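K41043 (PDB 6KBR) probably inhibits a serine protease in the manner of Kazal-type inhibitors, offering an exposed loop to the enzyme's active site. Local coordinates at residues C41-K46 with H52-I57. Numbering follows the deposited sequence.
Sequences CTLCMK and HNIKII
Leu43 meets Ile54 and Ile56 with no flat group between them. The one ring in these two segments, the imidazole of His52, swings clear of residues 41-46, which meet neither its faces nor its edges.

The work is done by the fork of Leu43. The CA-CB bond of Leu43 points toward residues 52-57, and with CG anti to the backbone N (chi1 179°) the two methyls part between Ile54 and Ile56. Leu43 CD1 approaches the branch point of Ile54, 3.8 Å from Ile54 CB, and lies equally near Ile54 CG2. CD2 bears on the other isoleucine: Leu43 CD2 to Ile56 CG1 measures 3.4 Å, tighter than ordinary van der Waals contact, whereas Leu43 CD2 to Ile56 CD1 relaxes to 3.8 Å. An alanine here would lack both methyls and is likely to open a gap in front of Ile54 and Ile56, depriving each of its closest apolar partner on the 41-46 turn.

One turn further on the packing is looser, with Lys46 CG 4.1 Å from Ile54 CD1. No direct hydrogen bond joins the segments; a water does, 3.0 Å from Lys46 O, and it accepts a bond from His52 N at 3.1 Å. Polar linkage thus falls at the Lys46-His52 end, and the tightest apolar contact at Ile56.

In the Kazal fold the contact packs helix 40-50 against the start of edge strand 56-59, which pairs antiparallel with strand 29-31, and against the loop just before it. Val29 of that middle strand touches both Leu43 and Ile56, while Tyr37 of strand 36-37 touches Leu43, Lys46 and Ile54. Disulfides Cys41-Cys22 and Cys44-Cys14 tie the same helix to the N-terminal part of the domain.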
# COMPACT_ATOMS: atom_id res chain seq x y z
N CYS B 41 -0.20 -3.97 14.32
CA CYS B 41 -1.21 -2.98 14.52
C CYS B 41 -2.60 -3.62 14.37
O CYS B 41 -3.51 -3.31 15.18
CB CYS B 41 -1.01 -1.79 13.58
SG CYS B 41 -2.23 -0.46 13.77
N THR B 42 -2.73 -4.55 13.43
CA THR B 42 -4.01 -5.25 13.16
C THR B 42 -4.41 -6.18 14.30
O THR B 42 -5.61 -6.27 14.67
CB THR B 42 -3.94 -5.97 11.82
OG1 THR B 42 -3.66 -5.01 10.80
CG2 THR B 42 -5.22 -6.62 11.47
N LEU B 43 -3.41 -6.83 14.89
CA LEU B 43 -3.61 -7.62 16.10
C LEU B 43 -4.16 -6.74 17.17
O LEU B 43 -5.16 -7.06 17.81
CB LEU B 43 -2.28 -8.27 16.56
CG LEU B 43 -2.31 -9.12 17.82
CD1 LEU B 43 -3.53 -10.00 17.91
CD2 LEU B 43 -1.07 -9.98 17.90
N CYS B 44 -3.48 -5.61 17.40
CA CYS B 44 -3.93 -4.62 18.38
C CYS B 44 -5.40 -4.13 18.20
O CYS B 44 -6.16 -4.02 19.16
CB CYS B 44 -2.96 -3.42 18.42
SG CYS B 44 -1.38 -3.88 19.13
N MET B 45 -5.81 -3.89 16.95
CA MET B 45 -7.19 -3.62 16.65
C MET B 45 -8.15 -4.80 17.10
O MET B 45 -9.16 -4.59 17.73
CB MET B 45 -7.31 -3.26 15.16
CG MET B 45 -6.99 -1.77 14.89
SD MET B 45 -7.50 -1.16 13.26
CE MET B 45 -9.27 -1.05 13.56
N LYS B 46 -7.81 -6.02 16.77
CA LYS B 46 -8.56 -7.20 17.23
C LYS B 46 -8.68 -7.25 18.73
O LYS B 46 -9.72 -7.55 19.23
CB LYS B 46 -7.94 -8.52 16.73
CG LYS B 46 -8.88 -9.71 16.95
CD LYS B 46 -10.10 -9.71 16.01
CE LYS B 46 -11.20 -10.59 16.58
NZ LYS B 46 -12.24 -9.69 17.21
N HIS B 52 -10.40 -9.00 24.35
CA HIS B 52 -9.52 -9.98 24.99
C HIS B 52 -8.10 -9.76 24.54
O HIS B 52 -7.87 -9.48 23.36
CB HIS B 52 -9.98 -11.41 24.63
CG HIS B 52 -11.27 -11.77 25.27
ND1 HIS B 52 -12.49 -11.60 24.65
CD2 HIS B 52 -11.55 -12.18 26.53
CE1 HIS B 52 -13.46 -11.94 25.47
NE2 HIS B 52 -12.92 -12.28 26.63
N ASN B 53 -7.14 -9.92 25.44
CA ASN B 53 -5.73 -9.81 25.09
C ASN B 53 -5.32 -10.99 24.23
O ASN B 53 -5.86 -12.09 24.34
CB ASN B 53 -4.85 -9.69 26.32
CG ASN B 53 -5.09 -8.38 27.07
OD1 ASN B 53 -5.42 -7.38 26.46
ND2 ASN B 53 -4.94 -8.39 28.38
N ILE B 54 -4.37 -10.76 23.34
CA ILE B 54 -3.90 -11.84 22.47
C ILE B 54 -2.39 -11.65 22.41
O ILE B 54 -1.91 -10.54 22.24
CB ILE B 54 -4.56 -11.81 21.05
CG1 ILE B 54 -6.09 -11.81 21.17
CG2 ILE B 54 -4.05 -12.99 20.20
CD1 ILE B 54 -6.85 -11.72 19.84
N LYS B 55 -1.66 -12.74 22.64
CA LYS B 55 -0.21 -12.68 22.68
C LYS B 55 0.33 -13.02 21.32
O LYS B 55 -0.36 -13.59 20.51
CB LYS B 55 0.38 -13.66 23.69
CG LYS B 55 -0.28 -13.62 25.06
CD LYS B 55 -0.06 -12.30 25.77
CE LYS B 55 0.97 -12.48 26.87
NZ LYS B 55 1.18 -11.21 27.61
N ILE B 56 1.56 -12.63 21.09
CA ILE B 56 2.23 -12.99 19.88
C ILE B 56 3.13 -14.19 20.17
O ILE B 56 4.10 -14.06 20.88
CB ILE B 56 3.05 -11.85 19.29
CG1 ILE B 56 2.07 -10.73 18.84
CG2 ILE B 56 3.86 -12.40 18.11
CD1 ILE B 56 2.70 -9.48 18.28
N ILE B 57 2.80 -15.31 19.54
CA ILE B 57 3.49 -16.57 19.67
C ILE B 57 4.82 -16.46 18.93
O ILE B 57 5.84 -16.84 19.46
CB ILE B 57 2.61 -17.72 19.10
CG1 ILE B 57 1.34 -17.83 19.92
CG2 ILE B 57 3.34 -19.04 19.06
CD1 ILE B 57 1.54 -17.86 21.42
O HOH W 1 -9.97 -9.67 21.39